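Local atomic coordinates of naphthalene dioxygenase large subunit (Rhodococcus sp., PDB entry 2B1X), a protein that serves as the large subunit of a Rieske-type non-haem iron dioxygenase, pairing a domain for a two-iron, two-sulfur cluster with a mononuclear iron domain of the Bet v 1-like class. Residues G267-I272 / K344-W349; L181-A186 / E274-R279; P194-I199 / K333-S338. One frame throughout, in Å; residues are numbered along the deposited sequence.

Interaction 1 of 3, residues G267-I272 / K344-W349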
loop_
_atom_site.group_PDB
_atom_site.type_symbol
_atom_site.label_atom_id
_atom_site.label_comp_id
_atom_site.label_asym_id
_atom_site.label_seq_id
_atom_site.Cartn_x
_atom_site.Cartn_y
_atom_site.Cartn_z
ATOM N N GLY A 267 -30.962 8.850 -34.191
ATOM C CA GLY A 267 -31.094 7.649 -35.000
ATOM C C GLY A 267 -31.559 6.405 -34.250
ATOM O O GLY A 267 -31.265 5.277 -34.660
ATOM N N LEU A 268 -32.315 6.589 -33.177
ATOM C CA LEU A 268 -32.896 5.447 -32.472
ATOM C C LEU A 268 -33.791 4.607 -33.366
ATOM O O LEU A 268 -34.365 5.123 -34.358
ATOM C CB LEU A 268 -33.673 5.905 -31.249
ATOM C CG LEU A 268 -32.807 6.354 -30.077
ATOM C CD1 LEU A 268 -33.684 7.084 -29.093
ATOM C CD2 LEU A 268 -32.058 5.171 -29.426
ATOM N N PRO A 269 -33.922 3.312 -33.052
ATOM C CA PRO A 269 -34.755 2.432 -33.868
ATOM C C PRO A 269 -36.209 2.913 -33.929
ATOM O O PRO A 269 -36.727 3.578 -33.013
ATOM C CB PRO A 269 -34.654 1.083 -33.153
ATOM C CG PRO A 269 -33.352 1.164 -32.385
ATOM C CD PRO A 269 -33.285 2.585 -31.937
ATOM N N GLU A 270 -36.863 2.549 -35.021
ATOM C CA GLU A 270 -38.193 3.048 -35.364
ATOM C C GLU A 270 -39.250 2.766 -34.289
ATOM O O GLU A 270 -40.108 3.618 -34.025
ATOM C CB GLU A 270 -38.625 2.465 -36.707
ATOM C CG GLU A 270 -37.758 2.938 -37.865
ATOM C CD GLU A 270 -36.673 1.935 -38.291
ATOM O OE1 GLU A 270 -35.816 1.506 -37.434
ATOM O OE2 GLU A 270 -36.682 1.591 -39.518
ATOM N N ASN A 271 -39.192 1.588 -33.667
ATOM C CA ASN A 271 -40.167 1.266 -32.641
ATOM C C ASN A 271 -39.998 2.123 -31.390
ATOM O O ASN A 271 -40.982 2.474 -30.739
ATOM C CB ASN A 271 -40.198 -0.245 -32.325
ATOM C CG ASN A 271 -38.888 -0.766 -31.756
ATOM O OD1 ASN A 271 -37.811 -0.540 -32.310
ATOM N ND2 ASN A 271 -38.988 -1.511 -30.667
ATOM N N ILE A 272 -38.750 2.474 -31.067
ATOM C CA ILE A 272 -38.468 3.329 -29.928
ATOM C C ILE A 272 -38.914 4.769 -30.208
ATOM O O ILE A 272 -39.455 5.449 -29.331
ATOM C CB ILE A 272 -36.953 3.244 -29.516
ATOM C CG1 ILE A 272 -36.516 1.780 -29.273
ATOM C CG2 ILE A 272 -36.691 4.074 -28.305
ATOM C CD1 ILE A 272 -37.325 0.983 -28.232
ATOM N N LYS A 344 -35.085 -1.993 -23.568
ATOM C CA LYS A 344 -35.325 -3.442 -23.596
ATOM C C LYS A 344 -35.840 -3.930 -24.956
ATOM O O LYS A 344 -35.489 -5.030 -25.390
ATOM C CB LYS A 344 -36.311 -3.877 -22.501
ATOM C CG LYS A 344 -35.764 -3.792 -21.060
ATOM C CD LYS A 344 -36.857 -4.152 -20.044
ATOM C CE LYS A 344 -36.409 -3.837 -18.620
ATOM N NZ LYS A 344 -36.804 -2.439 -18.168
ATOM N N ASP A 345 -36.674 -3.119 -25.607
ATOM C CA ASP A 345 -37.301 -3.489 -26.879
ATOM C C ASP A 345 -36.566 -3.046 -28.141
ATOM O O ASP A 345 -37.086 -3.224 -29.263
ATOM C CB ASP A 345 -38.750 -2.983 -26.956
ATOM C CG ASP A 345 -39.712 -3.843 -26.173
ATOM O OD1 ASP A 345 -39.340 -4.976 -25.770
ATOM O OD2 ASP A 345 -40.874 -3.451 -25.916
ATOM N N ALA A 346 -35.381 -2.461 -27.990
ATOM C CA ALA A 346 -34.552 -2.201 -29.154
ATOM C C ALA A 346 -34.218 -3.541 -29.813
ATOM O O ALA A 346 -34.118 -4.561 -29.135
ATOM C CB ALA A 346 -33.302 -1.452 -28.779
ATOM N N PRO A 347 -34.109 -3.562 -31.140
ATOM C CA PRO A 347 -33.752 -4.794 -31.847
ATOM C C PRO A 347 -32.346 -5.196 -31.433
ATOM O O PRO A 347 -31.556 -4.302 -31.104
ATOM C CB PRO A 347 -33.770 -4.396 -33.325
ATOM C CG PRO A 347 -34.475 -3.061 -33.390
ATOM C CD PRO A 347 -34.288 -2.418 -32.046
ATOM N N ASP A 348 -32.042 -6.493 -31.468
ATOM C CA ASP A 348 -30.751 -7.015 -30.985
ATOM C C ASP A 348 -29.553 -6.446 -31.735
ATOM O O ASP A 348 -28.498 -6.234 -31.146
ATOM C CB ASP A 348 -30.719 -8.532 -31.072
ATOM C CG ASP A 348 -31.489 -9.182 -29.960
ATOM O OD1 ASP A 348 -31.598 -10.429 -29.957
ATOM O OD2 ASP A 348 -32.013 -8.522 -29.028
ATOM N N TRP A 349 -29.723 -6.198 -33.029
ATOM C CA TRP A 349 -28.651 -5.617 -33.816
ATOM C C TRP A 349 -28.246 -4.263 -33.204
ATOM O O TRP A 349 -27.047 -3.970 -33.088
ATOM C CB TRP A 349 -29.019 -5.509 -35.318
ATOM C CG TRP A 349 -30.085 -4.499 -35.663
ATOM C CD1 TRP A 349 -31.409 -4.752 -35.877
ATOM C CD2 TRP A 349 -29.918 -3.089 -35.840
ATOM N NE1 TRP A 349 -32.076 -3.588 -36.185
ATOM C CE2 TRP A 349 -31.186 -2.549 -36.166
ATOM C CE3 TRP A 349 -28.821 -2.219 -35.773
ATOM C CZ2 TRP A 349 -31.388 -1.183 -36.412
ATOM C CZ3 TRP A 349 -29.018 -0.866 -36.005
ATOM C CH2 TRP A 349 -30.297 -0.357 -36.319
#
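Asn271 reaches Asp345 because its chi1 of 63° places CG between its own backbone N and carbonyl carbon, which sends the amide across to the other segment; Ile272, with CG1 beside its backbone N, delivers CD1 to the same stretch of main chain. The contact joins the starts of two helices in the catalytic domain, 270-279 and 348-361, each preceded by a proline at the N-cap position, Pro269 and Pro347. The single hydrogen bond across it runs from Asn271 ND2 to Asp345 O at 2.9 Å and is fairly straight, with 158° at the hydrogen. The oxygen lies in the plane of the Asn271 amide, yet the donor stands 51° above the carbonyl plane of Asp345, so it comes to the carbonyl from over its flat side. Beside this bond the two N-cap rings meet at a slant, Pro269 CB lying 3.7 Å from Pro347 CD. Ala346 extends the apolar surface more loosely, its CB 4.5 Å from Pro269 CG. Ile272 packs mainly on backbone: Ile272 CD1 sits 4.0 Å from Ala346 N and 4.1 Å from Asp345 C. Pro269 also leans on Phe350 of helix 348-361, and Lys344 NZ ties this turn to the carbonyl oxygens of Ala186 and Leu188. Pro347 CD, besides meeting the Pro269 ring, lies 4.0 Å from the amide oxygen, Asn271 OD1.

Interaction 2 of 3, residues L181-A186 / E274-R279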
loop_
_atom_site.group_PDB
_atom_site.type_symbol
_atom_site.label_atom_id
_atom_site.label_comp_id
_atom_site.label_asym_id
_atom_site.label_seq_id
_atom_site.Cartn_x
_atom_site.Cartn_y
_atom_site.Cartn_z
ATOM N N LEU A 181 -34.548 8.558 -19.886
ATOM C CA LEU A 181 -34.986 7.333 -19.196
ATOM C C LEU A 181 -36.329 6.757 -19.643
ATOM O O LEU A 181 -36.580 5.563 -19.451
ATOM C CB LEU A 181 -35.048 7.550 -17.682
ATOM C CG LEU A 181 -33.823 8.109 -16.946
ATOM C CD1 LEU A 181 -34.231 8.415 -15.534
ATOM C CD2 LEU A 181 -32.624 7.154 -16.966
ATOM N N ASP A 182 -37.194 7.598 -20.205
ATOM C CA ASP A 182 -38.590 7.219 -20.385
ATOM C C ASP A 182 -39.064 7.155 -21.838
ATOM O O ASP A 182 -40.243 7.381 -22.116
ATOM C CB ASP A 182 -39.499 8.170 -19.598
ATOM C CG ASP A 182 -40.830 7.534 -19.238
ATOM O OD1 ASP A 182 -40.880 6.303 -19.025
ATOM O OD2 ASP A 182 -41.883 8.190 -19.174
ATOM N N ARG A 183 -38.152 6.836 -22.749
ATOM C CA ARG A 183 -38.475 6.799 -24.170
ATOM C C ARG A 183 -39.327 5.609 -24.591
ATOM O O ARG A 183 -40.049 5.716 -25.543
ATOM C CB ARG A 183 -37.190 6.827 -25.008
ATOM C CG ARG A 183 -36.363 8.089 -24.829
ATOM C CD ARG A 183 -35.184 8.199 -25.760
ATOM N NE ARG A 183 -34.095 7.275 -25.452
ATOM C CZ ARG A 183 -32.847 7.645 -25.176
ATOM N NH1 ARG A 183 -32.520 8.929 -25.122
ATOM N NH2 ARG A 183 -31.923 6.725 -24.918
ATOM N N SER A 184 -39.210 4.478 -23.905
ATOM C CA SER A 184 -39.812 3.224 -24.348
ATOM C C SER A 184 -40.799 2.658 -23.310
ATOM O O SER A 184 -40.685 2.953 -22.118
ATOM C CB SER A 184 -38.697 2.200 -24.613
ATOM O OG SER A 184 -38.125 1.732 -23.386
ATOM N N ASP A 185 -41.751 1.857 -23.791
ATOM C CA ASP A 185 -42.779 1.217 -22.964
ATOM C C ASP A 185 -42.216 0.195 -21.993
ATOM O O ASP A 185 -42.615 0.159 -20.817
ATOM C CB ASP A 185 -43.809 0.519 -23.854
ATOM C CG ASP A 185 -44.768 1.489 -24.537
ATOM O OD1 ASP A 185 -44.926 2.651 -24.085
ATOM O OD2 ASP A 185 -45.423 1.163 -25.568
ATOM N N ALA A 186 -41.311 -0.649 -22.485
ATOM C CA ALA A 186 -40.691 -1.678 -21.645
ATOM C C ALA A 186 -39.580 -1.115 -20.749
ATOM O O ALA A 186 -39.207 -1.754 -19.771
ATOM C CB ALA A 186 -40.172 -2.832 -22.507
ATOM N N GLU A 274 -41.374 5.659 -32.227
ATOM C CA GLU A 274 -42.822 5.560 -32.079
ATOM C C GLU A 274 -43.239 5.784 -30.638
ATOM O O GLU A 274 -44.111 6.612 -30.362
ATOM C CB GLU A 274 -43.279 4.159 -32.472
ATOM C CG GLU A 274 -44.042 4.035 -33.771
ATOM C CD GLU A 274 -44.868 2.750 -33.815
ATOM O OE1 GLU A 274 -44.271 1.642 -33.719
ATOM O OE2 GLU A 274 -46.115 2.840 -33.930
ATOM N N GLU A 275 -42.601 5.040 -29.733
ATOM C CA GLU A 275 -42.983 5.031 -28.325
ATOM C C GLU A 275 -42.656 6.393 -27.683
ATOM O O GLU A 275 -43.491 6.965 -26.981
ATOM C CB GLU A 275 -42.345 3.831 -27.589
ATOM C CG GLU A 275 -42.864 2.482 -28.119
ATOM C CD GLU A 275 -42.255 1.261 -27.442
ATOM O OE1 GLU A 275 -41.410 1.411 -26.520
ATOM O OE2 GLU A 275 -42.658 0.135 -27.818
ATOM N N LEU A 276 -41.474 6.939 -27.970
ATOM C CA LEU A 276 -41.057 8.191 -27.341
ATOM C C LEU A 276 -41.953 9.390 -27.734
ATOM O O LEU A 276 -42.265 10.258 -26.919
ATOM C CB LEU A 276 -39.554 8.464 -27.572
ATOM C CG LEU A 276 -39.043 9.074 -28.876
ATOM C CD1 LEU A 276 -39.253 10.588 -28.921
ATOM C CD2 LEU A 276 -37.554 8.752 -29.055
ATOM N N GLU A 277 -42.397 9.409 -28.976
ATOM C CA GLU A 277 -43.371 10.406 -29.436
ATOM C C GLU A 277 -44.707 10.361 -28.687
ATOM O O GLU A 277 -45.446 11.346 -28.646
ATOM C CB GLU A 277 -43.617 10.252 -30.932
ATOM C CG GLU A 277 -42.415 10.643 -31.777
ATOM C CD GLU A 277 -42.635 10.514 -33.281
ATOM O OE1 GLU A 277 -43.244 9.505 -33.746
ATOM O OE2 GLU A 277 -42.178 11.433 -34.009
ATOM N N ARG A 278 -44.990 9.218 -28.074
ATOM C CA ARG A 278 -46.219 9.019 -27.336
ATOM C C ARG A 278 -45.975 9.115 -25.817
ATOM O O ARG A 278 -46.880 9.511 -25.074
ATOM C CB ARG A 278 -46.848 7.700 -27.820
ATOM C CG ARG A 278 -47.631 6.845 -26.855
ATOM C CD ARG A 278 -48.111 5.548 -27.508
ATOM N NE ARG A 278 -47.361 4.373 -27.045
ATOM C CZ ARG A 278 -46.862 3.428 -27.846
ATOM N NH1 ARG A 278 -46.999 3.501 -29.168
ATOM N NH2 ARG A 278 -46.225 2.396 -27.317
ATOM N N ARG A 279 -44.762 8.797 -25.361
ATOM C CA ARG A 279 -44.465 8.795 -23.926
ATOM C C ARG A 279 -44.049 10.174 -23.399
ATOM O O ARG A 279 -44.357 10.520 -22.260
ATOM C CB ARG A 279 -43.409 7.747 -23.586
ATOM C CG ARG A 279 -43.836 6.314 -23.821
ATOM C CD ARG A 279 -42.877 5.297 -23.244
ATOM N NE ARG A 279 -42.740 5.426 -21.800
ATOM C CZ ARG A 279 -43.520 4.811 -20.927
ATOM N NH1 ARG A 279 -44.497 4.029 -21.362
ATOM N NH2 ARG A 279 -43.326 4.972 -19.619
#
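Arg279, on the last turn of helix 270-279, lays its whole side chain along the loop that leads from helix 174-181 to strand 188-199, at the centre of a salt-bridge network with Asp182, Asp185 and, doubtfully, Arg278. Arg279 CB lies 3.5 Å from Asp182 O, CG passes Asp185 OD1, and Arg279 CD rests 3.4 Å from Ser184 C. A bend at chi3 (61°) then turns the guanidinium into the curve of the loop. Arg279 NE donates to Asp182 O at 3.2 Å, in the guanidinium plane, while Arg279 NH2 makes a salt bridge with Asp182 OD1 at 2.8 Å. The Asp182 carboxylate stands nearly perpendicular to the guanidinium (89°) and is met on its syn side. Arg279 NH1 completes the grip with a salt bridge to Asp185 OD1 at 3.1 Å, on the anti side. Ser184 O lies over one guanidinium face without a hydrogen bond. One turn back, Glu275 OE1 accepts Asp185 N at 2.8 Å, in a nearly straight bond (168°). On the buried side Arg183 CB and Leu276 CB lie 3.9 Å apart, before the Arg183 tip leaves for a salt bridge with Glu343. Salt bridges, bonds to loop backbone and apolar packing together hold the loop on the helix; Arg279 would be expected to offset the charge of both aspartates, and probably eases the crowding of Asp185 by Glu275.

Interaction 3 of 3, residues P194-I199 / K333-S338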
loop_
_atom_site.group_PDB
_atom_site.type_symbol
_atom_site.label_atom_id
_atom_site.label_comp_id
_atom_site.label_asym_id
_atom_site.label_seq_id
_atom_site.Cartn_x
_atom_site.Cartn_y
_atom_site.Cartn_z
ATOM N N PRO A 194 -21.978 -3.213 -14.065
ATOM C CA PRO A 194 -21.088 -2.073 -14.286
ATOM C C PRO A 194 -19.618 -2.517 -14.330
ATOM O O PRO A 194 -19.225 -3.495 -13.666
ATOM C CB PRO A 194 -21.362 -1.187 -13.083
ATOM C CG PRO A 194 -21.813 -2.183 -11.994
ATOM C CD PRO A 194 -22.590 -3.199 -12.715
ATOM N N GLN A 195 -18.833 -1.853 -15.169
ATOM C CA GLN A 195 -17.373 -1.903 -15.021
ATOM C C GLN A 195 -17.059 -1.144 -13.754
ATOM O O GLN A 195 -17.572 -0.035 -13.561
ATOM C CB GLN A 195 -16.695 -1.150 -16.179
ATOM C CG GLN A 195 -16.923 -1.710 -17.578
ATOM C CD GLN A 195 -16.279 -0.800 -18.646
ATOM O OE1 GLN A 195 -15.866 0.325 -18.333
ATOM N NE2 GLN A 195 -16.228 -1.261 -19.876
ATOM N N ARG A 196 -16.210 -1.714 -12.908
ATOM C CA ARG A 196 -15.750 -1.055 -11.685
ATOM C C ARG A 196 -14.230 -1.041 -11.596
ATOM O O ARG A 196 -13.573 -2.081 -11.668
ATOM C CB ARG A 196 -16.344 -1.754 -10.474
ATOM C CG ARG A 196 -17.898 -1.694 -10.456
ATOM C CD ARG A 196 -18.533 -2.508 -9.355
ATOM N NE ARG A 196 -17.960 -2.211 -8.030
ATOM C CZ ARG A 196 -18.341 -2.784 -6.880
ATOM N NH1 ARG A 196 -19.286 -3.731 -6.862
ATOM N NH2 ARG A 196 -17.741 -2.438 -5.740
ATOM N N TRP A 197 -13.649 0.139 -11.472
ATOM C CA TRP A 197 -12.189 0.223 -11.366
ATOM C C TRP A 197 -11.849 1.466 -10.556
ATOM O O TRP A 197 -12.716 2.347 -10.393
ATOM C CB TRP A 197 -11.518 0.206 -12.762
ATOM C CG TRP A 197 -11.618 1.510 -13.557
ATOM C CD1 TRP A 197 -10.633 2.466 -13.709
ATOM C CD2 TRP A 197 -12.740 1.986 -14.315
ATOM N NE1 TRP A 197 -11.080 3.493 -14.509
ATOM C CE2 TRP A 197 -12.374 3.236 -14.878
ATOM C CE3 TRP A 197 -14.029 1.505 -14.551
ATOM C CZ2 TRP A 197 -13.245 3.992 -15.691
ATOM C CZ3 TRP A 197 -14.898 2.266 -15.374
ATOM C CH2 TRP A 197 -14.493 3.478 -15.920
ATOM N N VAL A 198 -10.601 1.535 -10.084
ATOM C CA VAL A 198 -10.117 2.593 -9.186
ATOM C C VAL A 198 -9.246 3.637 -9.906
ATOM O O VAL A 198 -8.317 3.279 -10.622
ATOM C CB VAL A 198 -9.323 1.962 -8.036
ATOM C CG1 VAL A 198 -8.659 3.040 -7.138
ATOM C CG2 VAL A 198 -10.244 1.046 -7.229
ATOM N N ILE A 199 -9.565 4.921 -9.728
ATOM C CA ILE A 199 -8.796 6.007 -10.336
ATOM C C ILE A 199 -8.279 6.807 -9.133
ATOM O O ILE A 199 -9.058 7.149 -8.238
ATOM C CB ILE A 199 -9.673 6.917 -11.284
ATOM C CG1 ILE A 199 -10.185 6.154 -12.523
ATOM C CG2 ILE A 199 -8.851 8.118 -11.796
ATOM C CD1 ILE A 199 -11.117 7.045 -13.428
ATOM N N LYS A 333 -8.865 9.486 -4.266
ATOM C CA LYS A 333 -9.165 8.184 -4.822
ATOM C C LYS A 333 -10.663 7.981 -5.064
ATOM O O LYS A 333 -11.488 8.396 -4.276
ATOM C CB LYS A 333 -8.611 7.117 -3.870
ATOM C CG LYS A 333 -8.450 5.713 -4.479
ATOM C CD LYS A 333 -7.918 4.724 -3.418
ATOM C CE LYS A 333 -7.968 3.278 -3.894
ATOM N NZ LYS A 333 -7.343 2.282 -2.893
ATOM N N MET A 334 -11.027 7.402 -6.200
ATOM C CA MET A 334 -12.425 7.078 -6.393
ATOM C C MET A 334 -12.561 5.736 -7.094
ATOM O O MET A 334 -11.588 5.250 -7.684
ATOM C CB MET A 334 -13.119 8.214 -7.164
ATOM C CG MET A 334 -12.650 8.330 -8.653
ATOM S SD MET A 334 -13.895 9.183 -9.672
ATOM C CE MET A 334 -12.812 10.084 -10.790
ATOM N N GLU A 335 -13.756 5.150 -7.041
ATOM C CA GLU A 335 -14.059 3.936 -7.821
ATOM C C GLU A 335 -15.142 4.340 -8.810
ATOM O O GLU A 335 -16.183 4.846 -8.388
ATOM C CB GLU A 335 -14.540 2.790 -6.918
ATOM C CG GLU A 335 -14.927 1.475 -7.623
ATOM C CD GLU A 335 -15.239 0.335 -6.642
ATOM O OE1 GLU A 335 -14.878 0.419 -5.447
ATOM O OE2 GLU A 335 -15.842 -0.668 -7.038
ATOM N N VAL A 336 -14.862 4.205 -10.103
ATOM C CA VAL A 336 -15.866 4.463 -11.117
ATOM C C VAL A 336 -16.717 3.204 -11.213
ATOM O O VAL A 336 -16.179 2.090 -11.128
ATOM C CB VAL A 336 -15.265 4.776 -12.495
ATOM C CG1 VAL A 336 -16.396 5.151 -13.532
ATOM C CG2 VAL A 336 -14.225 5.897 -12.402
ATOM N N MET A 337 -18.032 3.393 -11.286
ATOM C CA MET A 337 -18.972 2.306 -11.684
ATOM C C MET A 337 -19.678 2.766 -12.942
ATOM O O MET A 337 -20.544 3.640 -12.862
ATOM C CB MET A 337 -19.981 1.994 -10.567
ATOM C CG MET A 337 -19.257 1.855 -9.178
ATOM S SD MET A 337 -20.239 0.964 -7.979
ATOM C CE MET A 337 -19.229 1.195 -6.467
ATOM N N SER A 338 -19.336 2.170 -14.091
ATOM C CA SER A 338 -19.871 2.622 -15.376
ATOM C C SER A 338 -20.863 1.607 -15.959
ATOM O O SER A 338 -20.510 0.464 -16.240
ATOM C CB SER A 338 -18.749 2.882 -16.375
ATOM O OG SER A 338 -19.317 3.349 -17.585
#
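Trp197 and Val336 point the same way from neighbouring antiparallel strands, the valine lying beneath the indole. With CG between the backbone N and carbonyl carbon (chi1 75°), the Trp197 ring folds over the adjacent strand. Val336 CB sits 3.7 Å from the centroid of the Trp197 six-membered ring, only 9° off its normal, in a CH-pi contact, and Val336 CG1 comes to 3.5 Å from Trp197 CH2. At the ring edge Ser338 CB approaches Trp197 CZ3 at 4.0 Å, and Ile199 crosses at a slant to press Ile199 CD1 against Val336 CG2 at 3.5 Å, a tight fit. The opposite face mixes charge with apolar groups: Arg196 and Glu335 beside Met337 and Val198. There Arg196 grips Glu335 side-on, Arg196 NE at 2.8 Å and NH2 at 2.9 Å from the same oxygen, Glu335 OE2, with guanidinium and carboxylate planes 20° apart. Met337 runs alongside Arg196 and sets Met337 SD over a guanidinium face, 3.9 Å from Arg196 NE. Farther on, Val198 CG1 lies against the Lys333 methylenes. Between the two strands, the hydrogen-bonded pairs Gln195-Ser338, Trp197-Val336 and Ile199-Met334 each exchange two backbone bonds. Strand 188-199 is the outermost of its sheet within the chain, and Arg196 and Val198 continue the backbone bonding to a small subunit. Thr162 of that subunit also hydrogen-bonds Glu335 OE2, and Asp127 of a second small subunit makes a salt bridge with Arg196 NH2. Glu335 OE2 is thus held by two arginine nitrogens and a threonine hydroxyl, which would be expected to favour the ionised form. Arg196 probably balances acids from two chains, so this buried charge is consistent with tying the sheet to the subunit interface.

All three interactions lie in the catalytic domain, and their segments alternate along the chain: 181-186, 194-199, 267-272, 274-279, 333-338, 344-349. Interactions 1 and 2 are neighbours, with centres 11 Å apart, sharing helix 270-279; the first takes its start, the second its end, and they touch directly where Lys344 NZ meets Ala186 O at 3.0 Å. Interaction 3 is remote, its centre 29 Å and 30 Å from theirs, yet it uses the strands that flank them: 188-199 follows the loop of interaction 2, and 333-343 leads into the turn of interaction 1. The same strand pair thus links the small-subunit interface with the region around helix 270-279.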